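Local coordinates for beta-glucuronidase (Dictyoglomus thermophilum, PDB 6XXW), which probably hydrolyses beta-D-glucuronides, releasing glucuronic acid from the non-reducing end, at residues V408-D422 / R442-K456. Sequence-based numbering, arbitrary orientation.
Sequences VIMWSVANEAATYED and RPITIVENTKASETK
Thr419 holds OG1 between its backbone N and carbonyl carbon (chi1 53°). Glu448 leaves its strand pointing away from the 408-422 segment, but a bend at chi2 (-94°) brings its carboxylate back to that hydroxyl. Thr419 OG1 then donates to Glu448 OE1 at 2.6 Å, on the syn lone pair. The other carboxylate oxygen, Glu448 OE2, accepts from Thr455 OG1 at 2.5 Å and is also bonded to Ser458. Both oxygens of this buried carboxylate are therefore gripped, which fixes its rotation. Thr450 OG1 lies 2.7 Å from Thr419 OG1, on the hydroxyl and not the acid.

Nearby, the Asn449 amide stacks on the Glu416 carboxylate with the planes 22° apart; Asn449 ND2 is 3.4 Å from Glu416 CD. A water links Glu416 OE2 to Asn449 ND2. Glu416 OE2 also binds Asn467, and OE1 binds a Tris molecule, probably from the crystallisation liquor.

Before these loops the two strands pair in parallel. Thr445 N donates to Trp411 O at 2.8 Å, and Glu416 N to Val447 O at 2.7 Å. A beta bulge between Ser412 and Asn415 shifts the register by one. Ile446 packs its CB on Val413 CG2 and its CD1 on Ala414 CB. At the other end Arg442 NE reaches Val408 O at 2.8 Å, from above the carbonyl plane. Arg442 NH1 and Trp411 NE1 share Asp439.

Strand 408-415, helix 422-438 and strand 444-448 form one beta-alpha-beta unit of the TIM barrel. Asn415, ending the fourth barrel strand, and Glu416 just after it match the active-site Asn-Glu pair of clan GH-A, consistent with that role here.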
ATOM      1  N   VAL A 408      35.520  11.678   7.140  1.00 18.57           N
ATOM      2  CA  VAL A 408      35.750  11.865   5.709  1.00 15.77           C
ATOM      3  C   VAL A 408      37.052  11.169   5.327  1.00 17.19           C
ATOM      4  O   VAL A 408      38.136  11.528   5.811  1.00 16.30           O
ATOM      5  CB  VAL A 408      35.804  13.352   5.329  1.00 16.67           C
ATOM      6  CG1 VAL A 408      36.088  13.490   3.809  1.00 15.89           C
ATOM      7  CG2 VAL A 408      34.536  14.089   5.711  1.00 15.23           C
ATOM      8  N   ILE A 409      36.964  10.189   4.426  1.00 15.88           N
ATOM      9  CA  ILE A 409      38.133   9.411   4.044  1.00 17.01           C
ATOM     10  C   ILE A 409      38.422   9.468   2.559  1.00 19.95           C
ATOM     11  O   ILE A 409      39.348   8.807   2.106  1.00 19.75           O
ATOM     12  CB  ILE A 409      38.025   7.943   4.514  1.00 19.73           C
ATOM     13  CG1 ILE A 409      36.624   7.381   4.274  1.00 17.98           C
ATOM     14  CG2 ILE A 409      38.415   7.839   5.997  1.00 19.18           C
ATOM     15  CD1 ILE A 409      36.237   7.214   2.841  1.00 18.37           C
ATOM     16  N   MET A 410      37.660  10.239   1.787  1.00 20.61           N
ATOM     17  CA  MET A 410      37.841  10.325   0.339  1.00 18.34           C
ATOM     18  C   MET A 410      36.983  11.466  -0.172  1.00 15.21           C
ATOM     19  O   MET A 410      35.879  11.694   0.329  1.00 17.92           O
ATOM     20  CB  MET A 410      37.448   9.016  -0.371  1.00 13.39           C
ATOM     21  CG  MET A 410      37.668   9.037  -1.885  1.00 18.35           C
ATOM     22  SD  MET A 410      38.101   7.445  -2.625  1.00 20.56           S
ATOM     23  CE  MET A 410      36.637   6.440  -2.247  1.00 15.81           C
ATOM     24  N   TRP A 411      37.483  12.160  -1.194  1.00 16.85           N
ATOM     25  CA  TRP A 411      36.717  13.185  -1.889  1.00 16.80           C
ATOM     26  C   TRP A 411      36.254  12.659  -3.242  1.00 17.79           C
ATOM     27  O   TRP A 411      37.046  12.067  -3.992  1.00 16.64           O
ATOM     28  CB  TRP A 411      37.554  14.457  -2.117  1.00 16.93           C
ATOM     29  CG  TRP A 411      38.199  15.039  -0.877  1.00 17.30           C
ATOM     30  CD1 TRP A 411      39.535  15.067  -0.594  1.00 19.80           C
ATOM     31  CD2 TRP A 411      37.541  15.707   0.215  1.00 18.23           C
ATOM     32  NE1 TRP A 411      39.751  15.695   0.612  1.00 17.04           N
ATOM     33  CE2 TRP A 411      38.547  16.103   1.127  1.00 21.62           C
ATOM     34  CE3 TRP A 411      36.205  16.004   0.512  1.00 17.20           C
ATOM     35  CZ2 TRP A 411      38.257  16.763   2.330  1.00 18.55           C
ATOM     36  CZ3 TRP A 411      35.915  16.680   1.723  1.00 16.94           C
ATOM     37  CH2 TRP A 411      36.940  17.049   2.604  1.00 17.04           C
ATOM     38  N   SER A 412      34.987  12.914  -3.578  1.00 13.51           N
ATOM     39  CA  SER A 412      34.451  12.615  -4.906  1.00 15.82           C
ATOM     40  C   SER A 412      34.246  13.924  -5.655  1.00 15.66           C
ATOM     41  O   SER A 412      33.561  14.820  -5.159  1.00 18.44           O
ATOM     42  CB  SER A 412      33.136  11.841  -4.830  1.00 19.59           C
ATOM     43  OG  SER A 412      32.602  11.681  -6.140  1.00 17.31           O
ATOM     44  N   VAL A 413      34.863  14.056  -6.827  1.00 17.14           N
ATOM     45  CA  VAL A 413      34.793  15.342  -7.518  1.00 19.43           C
ATOM     46  C   VAL A 413      33.541  15.500  -8.383  1.00 18.40           C
ATOM     47  O   VAL A 413      33.196  16.638  -8.740  1.00 16.98           O
ATOM     48  CB  VAL A 413      36.052  15.608  -8.377  1.00 17.17           C
ATOM     49  CG1 VAL A 413      37.319  15.650  -7.499  1.00 19.27           C
ATOM     50  CG2 VAL A 413      36.191  14.595  -9.495  1.00 18.89           C
ATOM     51  N   ALA A 414      32.837  14.412  -8.705  1.00 17.62           N
ATOM     52  CA  ALA A 414      31.650  14.497  -9.555  1.00 19.06           C
ATOM     53  C   ALA A 414      30.903  13.168  -9.541  1.00 18.83           C
ATOM     54  O   ALA A 414      31.434  12.134  -9.129  1.00 19.93           O
ATOM     55  CB  ALA A 414      32.006  14.877 -10.999  1.00 17.09           C
ATOM     56  N   ASN A 415      29.663  13.208 -10.029  1.00 17.59           N
ATOM     57  CA  ASN A 415      28.833  12.013 -10.179  1.00 20.20           C
ATOM     58  C   ASN A 415      28.252  11.971 -11.582  1.00 20.57           C
ATOM     59  O   ASN A 415      27.455  12.840 -11.948  1.00 17.90           O
ATOM     60  CB  ASN A 415      27.695  11.985  -9.160  1.00 17.85           C
ATOM     61  CG  ASN A 415      26.823  10.748  -9.296  1.00 18.40           C
ATOM     62  OD1 ASN A 415      27.153   9.684  -8.764  1.00 20.77           O
ATOM     63  ND2 ASN A 415      25.704  10.875 -10.020  1.00 19.57           N
ATOM     64  N   GLU A 416      28.629  10.948 -12.352  1.00 16.94           N
ATOM     65  CA  GLU A 416      28.023  10.672 -13.657  1.00 15.59           C
ATOM     66  C   GLU A 416      28.087  11.876 -14.592  1.00 19.53           C
ATOM     67  O   GLU A 416      27.110  12.211 -15.267  1.00 18.63           O
ATOM     68  CB  GLU A 416      26.577  10.189 -13.496  1.00 17.17           C
ATOM     69  CG  GLU A 416      26.429   8.873 -12.705  1.00 14.43           C
ATOM     70  CD  GLU A 416      25.016   8.306 -12.762  1.00 22.16           C
ATOM     71  OE1 GLU A 416      24.058   9.082 -12.992  1.00 23.25           O
ATOM     72  OE2 GLU A 416      24.864   7.079 -12.584  1.00 23.12           O
ATOM     73  N   ALA A 417      29.242  12.535 -14.633  1.00 19.63           N
ATOM     74  CA  ALA A 417      29.477  13.537 -15.662  1.00 16.15           C
ATOM     75  C   ALA A 417      29.711  12.867 -17.020  1.00 18.81           C
ATOM     76  O   ALA A 417      29.965  11.664 -17.120  1.00 17.93           O
ATOM     77  CB  ALA A 417      30.676  14.414 -15.294  1.00 16.98           C
ATOM     78  N   ALA A 418      29.660  13.677 -18.081  1.00 18.43           N
ATOM     79  CA  ALA A 418      29.885  13.179 -19.447  1.00 23.19           C
ATOM     80  C   ALA A 418      31.389  13.095 -19.727  1.00 18.26           C
ATOM     81  O   ALA A 418      31.956  13.820 -20.551  1.00 20.69           O
ATOM     82  CB  ALA A 418      29.170  14.057 -20.466  1.00 18.99           C
ATOM     83  N   THR A 419      32.033  12.158 -19.021  1.00 18.08           N
ATOM     84  CA  THR A 419      33.483  12.019 -19.004  1.00 22.00           C
ATOM     85  C   THR A 419      34.039  11.422 -20.292  1.00 20.25           C
ATOM     86  O   THR A 419      35.263  11.326 -20.428  1.00 20.66           O
ATOM     87  CB  THR A 419      33.907  11.145 -17.818  1.00 17.25           C
ATOM     88  OG1 THR A 419      33.180   9.909 -17.869  1.00 20.35           O
ATOM     89  CG2 THR A 419      33.644  11.854 -16.462  1.00 16.75           C
ATOM     90  N   TYR A 420      33.182  11.004 -21.222  1.00 19.64           N
ATOM     91  CA  TYR A 420      33.638  10.545 -22.530  1.00 19.91           C
ATOM     92  C   TYR A 420      33.976  11.709 -23.463  1.00 26.54           C
ATOM     93  O   TYR A 420      34.638  11.504 -24.485  1.00 27.29           O
ATOM     94  CB  TYR A 420      32.564   9.636 -23.151  1.00 19.97           C
ATOM     95  CG  TYR A 420      31.198  10.284 -23.167  1.00 25.69           C
ATOM     96  CD1 TYR A 420      30.855  11.187 -24.165  1.00 27.57           C
ATOM     97  CD2 TYR A 420      30.264  10.029 -22.164  1.00 27.63           C
ATOM     98  CE1 TYR A 420      29.617  11.810 -24.174  1.00 28.47           C
ATOM     99  CE2 TYR A 420      29.020  10.651 -22.165  1.00 29.08           C
ATOM    100  CZ  TYR A 420      28.706  11.537 -23.180  1.00 30.21           C
ATOM    101  OH  TYR A 420      27.484  12.166 -23.204  1.00 36.83           O
ATOM    102  N   GLU A 421      33.543  12.923 -23.135  1.00 20.97           N
ATOM    103  CA  GLU A 421      33.827  14.078 -23.981  1.00 24.61           C
ATOM    104  C   GLU A 421      35.282  14.530 -23.844  1.00 23.88           C
ATOM    105  O   GLU A 421      35.855  14.523 -22.751  1.00 26.26           O
ATOM    106  CB  GLU A 421      32.899  15.245 -23.625  1.00 21.02           C
ATOM    107  CG  GLU A 421      31.416  14.944 -23.747  1.00 21.02           C
ATOM    108  CD  GLU A 421      30.558  16.194 -23.588  1.00 23.25           C
ATOM    109  OE1 GLU A 421      31.125  17.296 -23.478  1.00 23.88           O
ATOM    110  OE2 GLU A 421      29.318  16.076 -23.568  1.00 27.08           O
ATOM    111  N   ASP A 422      35.866  14.960 -24.968  1.00 30.72           N
ATOM    112  CA  ASP A 422      37.214  15.537 -24.959  1.00 36.10           C
ATOM    113  C   ASP A 422      37.343  16.665 -23.942  1.00 28.00           C
ATOM    114  O   ASP A 422      38.332  16.745 -23.206  1.00 30.57           O
ATOM    115  CB  ASP A 422      37.570  16.061 -26.351  1.00 39.37           C
ATOM    116  CG  ASP A 422      37.962  14.954 -27.312  1.00 54.54           C
ATOM    117  OD1 ASP A 422      39.001  15.095 -27.991  1.00 65.43           O
ATOM    118  OD2 ASP A 422      37.228  13.944 -27.394  1.00 54.74           O
ATOM    119  N   ARG A 442      43.998  12.636   1.716  1.00 17.52           N
ATOM    120  CA  ARG A 442      42.890  11.731   1.427  1.00 20.26           C
ATOM    121  C   ARG A 442      42.855  11.392  -0.056  1.00 22.37           C
ATOM    122  O   ARG A 442      43.099  12.263  -0.900  1.00 21.39           O
ATOM    123  CB  ARG A 442      41.529  12.339   1.827  1.00 17.15           C
ATOM    124  CG  ARG A 442      41.383  12.701   3.297  1.00 18.60           C
ATOM    125  CD  ARG A 442      40.099  13.467   3.509  1.00 18.40           C
ATOM    126  NE  ARG A 442      39.761  13.583   4.923  1.00 19.88           N
ATOM    127  CZ  ARG A 442      40.202  14.542   5.713  1.00 17.88           C
ATOM    128  NH1 ARG A 442      41.014  15.476   5.217  1.00 16.55           N
ATOM    129  NH2 ARG A 442      39.833  14.569   6.996  1.00 18.50           N
ATOM    130  N   PRO A 443      42.517  10.153  -0.405  1.00 16.90           N
ATOM    131  CA  PRO A 443      42.383   9.799  -1.817  1.00 17.85           C
ATOM    132  C   PRO A 443      41.228  10.538  -2.474  1.00 20.34           C
ATOM    133  O   PRO A 443      40.350  11.110  -1.818  1.00 20.77           O
ATOM    134  CB  PRO A 443      42.125   8.288  -1.788  1.00 20.73           C
ATOM    135  CG  PRO A 443      41.563   8.032  -0.437  1.00 20.91           C
ATOM    136  CD  PRO A 443      42.251   9.007   0.481  1.00 17.69           C
ATOM    137  N   ILE A 444      41.248  10.508  -3.804  1.00 16.34           N
ATOM    138  CA  ILE A 444      40.278  11.191  -4.648  1.00 16.15           C
ATOM    139  C   ILE A 444      39.641  10.185  -5.596  1.00 17.70           C
ATOM    140  O   ILE A 444      40.326   9.299  -6.117  1.00 20.68           O
ATOM    141  CB  ILE A 444      40.949  12.326  -5.445  1.00 17.01           C
ATOM    142  CG1 ILE A 444      41.535  13.360  -4.486  1.00 19.27           C
ATOM    143  CG2 ILE A 444      39.959  12.947  -6.434  1.00 18.95           C
ATOM    144  CD1 ILE A 444      42.466  14.323  -5.167  1.00 22.98           C
ATOM    145  N   THR A 445      38.329  10.325  -5.830  1.00 18.71           N
ATOM    146  CA  THR A 445      37.623   9.509  -6.812  1.00 18.66           C
ATOM    147  C   THR A 445      36.722  10.402  -7.661  1.00 18.20           C
ATOM    148  O   THR A 445      36.605  11.615  -7.441  1.00 18.60           O
ATOM    149  CB  THR A 445      36.788   8.391  -6.140  1.00 22.13           C
ATOM    150  OG1 THR A 445      36.249   7.495  -7.133  1.00 20.44           O
ATOM    151  CG2 THR A 445      35.646   8.979  -5.357  1.00 16.15           C
ATOM    152  N   ILE A 446      36.111   9.784  -8.667  1.00 16.91           N
ATOM    153  CA  ILE A 446      35.009  10.364  -9.426  1.00 16.47           C
ATOM    154  C   ILE A 446      34.046   9.226  -9.723  1.00 18.79           C
ATOM    155  O   ILE A 446      34.475   8.102 -10.008  1.00 21.03           O
ATOM    156  CB  ILE A 446      35.472  11.057 -10.728  1.00 17.56           C
ATOM    157  CG1 ILE A 446      34.269  11.707 -11.428  1.00 16.74           C
ATOM    158  CG2 ILE A 446      36.158  10.057 -11.701  1.00 17.99           C
ATOM    159  CD1 ILE A 446      34.655  12.683 -12.539  1.00 16.01           C
ATOM    160  N   VAL A 447      32.745   9.489  -9.620  1.00 18.58           N
ATOM    161  CA  VAL A 447      31.752   8.423  -9.729  1.00 16.76           C
ATOM    162  C   VAL A 447      31.235   8.397 -11.162  1.00 15.39           C
ATOM    163  O   VAL A 447      30.728   9.404 -11.673  1.00 19.61           O
ATOM    164  CB  VAL A 447      30.615   8.586  -8.706  1.00 17.57           C
ATOM    165  CG1 VAL A 447      29.576   7.474  -8.896  1.00 14.55           C
ATOM    166  CG2 VAL A 447      31.174   8.542  -7.273  1.00 14.78           C
ATOM    167  N   GLU A 448      31.390   7.248 -11.815  1.00 16.17           N
ATOM    168  CA  GLU A 448      31.238   7.116 -13.258  1.00 17.16           C
ATOM    169  C   GLU A 448      30.025   6.267 -13.602  1.00 20.42           C
ATOM    170  O   GLU A 448      29.778   5.248 -12.956  1.00 19.07           O
ATOM    171  CB  GLU A 448      32.465   6.443 -13.881  1.00 18.40           C
ATOM    172  CG  GLU A 448      33.759   7.218 -13.742  1.00 18.14           C
ATOM    173  CD  GLU A 448      34.046   8.098 -14.958  1.00 25.91           C
ATOM    174  OE1 GLU A 448      33.079   8.533 -15.635  1.00 23.22           O
ATOM    175  OE2 GLU A 448      35.247   8.361 -15.232  1.00 22.45           O
ATOM    176  N   ASN A 449      29.300   6.656 -14.653  1.00 16.02           N
ATOM    177  CA  ASN A 449      28.435   5.708 -15.346  1.00 19.76           C
ATOM    178  C   ASN A 449      28.820   5.551 -16.812  1.00 22.37           C
ATOM    179  O   ASN A 449      28.236   4.707 -17.498  1.00 20.72           O
ATOM    180  CB  ASN A 449      26.950   6.093 -15.198  1.00 19.22           C
ATOM    181  CG  ASN A 449      26.579   7.365 -15.942  1.00 25.47           C
ATOM    182  OD1 ASN A 449      27.443   8.129 -16.372  1.00 21.01           O
ATOM    183  ND2 ASN A 449      25.275   7.604 -16.078  1.00 23.95           N
ATOM    184  N   THR A 450      29.790   6.330 -17.295  1.00 20.87           N
ATOM    185  CA  THR A 450      30.422   6.120 -18.596  1.00 23.31           C
ATOM    186  C   THR A 450      30.977   4.699 -18.697  1.00 24.19           C
ATOM    187  O   THR A 450      31.290   4.057 -17.690  1.00 27.04           O
ATOM    188  CB  THR A 450      31.563   7.149 -18.783  1.00 23.79           C
ATOM    189  OG1 THR A 450      31.045   8.479 -18.663  1.00 23.25           O
ATOM    190  CG2 THR A 450      32.260   7.041 -20.150  1.00 27.35           C
ATOM    191  N   LYS A 451      31.091   4.209 -19.929  0.58 24.68           N
ATOM    192  CA  LYS A 451      31.764   2.943 -20.186  0.58 25.05           C
ATOM    193  C   LYS A 451      33.249   3.048 -19.846  0.58 25.19           C
ATOM    194  O   LYS A 451      33.874   4.098 -20.018  0.58 24.05           O
ATOM    195  CB  LYS A 451      31.560   2.535 -21.651  0.58 25.89           C
ATOM    196  CG  LYS A 451      32.524   1.479 -22.162  0.58 33.71           C
ATOM    197  CD  LYS A 451      31.897   0.093 -22.183  0.58 35.78           C
ATOM    198  CE  LYS A 451      32.960  -0.958 -22.445  0.58 35.62           C
ATOM    199  NZ  LYS A 451      34.306  -0.469 -22.014  0.58 21.88           N
ATOM    200  N   ALA A 452      33.813   1.941 -19.344  1.00 22.08           N
ATOM    201  CA  ALA A 452      35.208   1.942 -18.894  1.00 22.33           C
ATOM    202  C   ALA A 452      36.166   2.438 -19.974  1.00 23.37           C
ATOM    203  O   ALA A 452      37.055   3.259 -19.711  1.00 23.48           O
ATOM    204  CB  ALA A 452      35.607   0.536 -18.446  1.00 24.95           C
ATOM    205  N   SER A 453      35.994   1.950 -21.204  1.00 24.14           N
ATOM    206  CA  SER A 453      36.909   2.306 -22.276  1.00 25.86           C
ATOM    207  C   SER A 453      36.663   3.705 -22.818  1.00 29.38           C
ATOM    208  O   SER A 453      37.475   4.190 -23.614  1.00 27.71           O
ATOM    209  CB  SER A 453      36.807   1.285 -23.415  1.00 25.93           C
ATOM    210  OG  SER A 453      35.521   1.313 -24.005  1.00 27.26           O
ATOM    211  N   GLU A 454      35.578   4.372 -22.410  1.00 20.86           N
ATOM    212  CA  GLU A 454      35.279   5.690 -22.951  1.00 25.74           C
ATOM    213  C   GLU A 454      35.632   6.840 -22.019  1.00 23.89           C
ATOM    214  O   GLU A 454      35.842   7.955 -22.513  1.00 23.37           O
ATOM    215  CB  GLU A 454      33.798   5.791 -23.328  1.00 29.36           C
ATOM    216  CG  GLU A 454      33.327   4.638 -24.209  1.00 35.63           C
ATOM    217  CD  GLU A 454      32.031   4.947 -24.937  1.00 47.83           C
ATOM    218  OE1 GLU A 454      31.098   5.493 -24.305  1.00 49.80           O
ATOM    219  OE2 GLU A 454      31.935   4.628 -26.140  1.00 61.47           O
ATOM    220  N   THR A 455      35.703   6.626 -20.704  1.00 19.88           N
ATOM    221  CA  THR A 455      35.964   7.759 -19.824  1.00 18.94           C
ATOM    222  C   THR A 455      37.392   8.264 -20.025  1.00 19.14           C
ATOM    223  O   THR A 455      38.344   7.483 -20.068  1.00 17.87           O
ATOM    224  CB  THR A 455      35.727   7.425 -18.344  1.00 19.61           C
ATOM    225  OG1 THR A 455      36.259   8.491 -17.545  1.00 20.67           O
ATOM    226  CG2 THR A 455      36.377   6.092 -17.927  1.00 19.14           C
ATOM    227  N   LYS A 456      37.535   9.575 -20.151  1.00 19.47           N
ATOM    228  CA  LYS A 456      38.844  10.195 -20.248  1.00 20.88           C
ATOM    229  C   LYS A 456      39.323  10.742 -18.911  1.00 22.69           C
ATOM    230  O   LYS A 456      40.310  11.481 -18.878  1.00 20.59           O
ATOM    231  CB  LYS A 456      38.806  11.307 -21.295  1.00 25.31           C
ATOM    232  CG  LYS A 456      38.561  10.805 -22.728  1.00 22.38           C
ATOM    233  CD  LYS A 456      38.209  11.947 -23.649  1.00 29.61           C
ATOM    234  CE  LYS A 456      38.033  11.460 -25.081  1.00 42.54           C
ATOM    235  NZ  LYS A 456      39.294  10.853 -25.589  1.00 51.87           N
TER
HETATM  236  O   HOH W   1      23.368   5.884 -14.338  1.00 25.48           O
HETATM  237  O   HOH W   2      31.542  11.246 -13.671  1.00 17.94           O
HETATM  238  O   HOH W   3      30.480   9.175 -15.789  1.00 19.64           O
HETATM  239  O   HOH W   4      36.520   8.646 -25.003  1.00 39.33           O
HETATM  240  O   HOH W   5      40.730  13.023 -26.171  1.00 47.80           O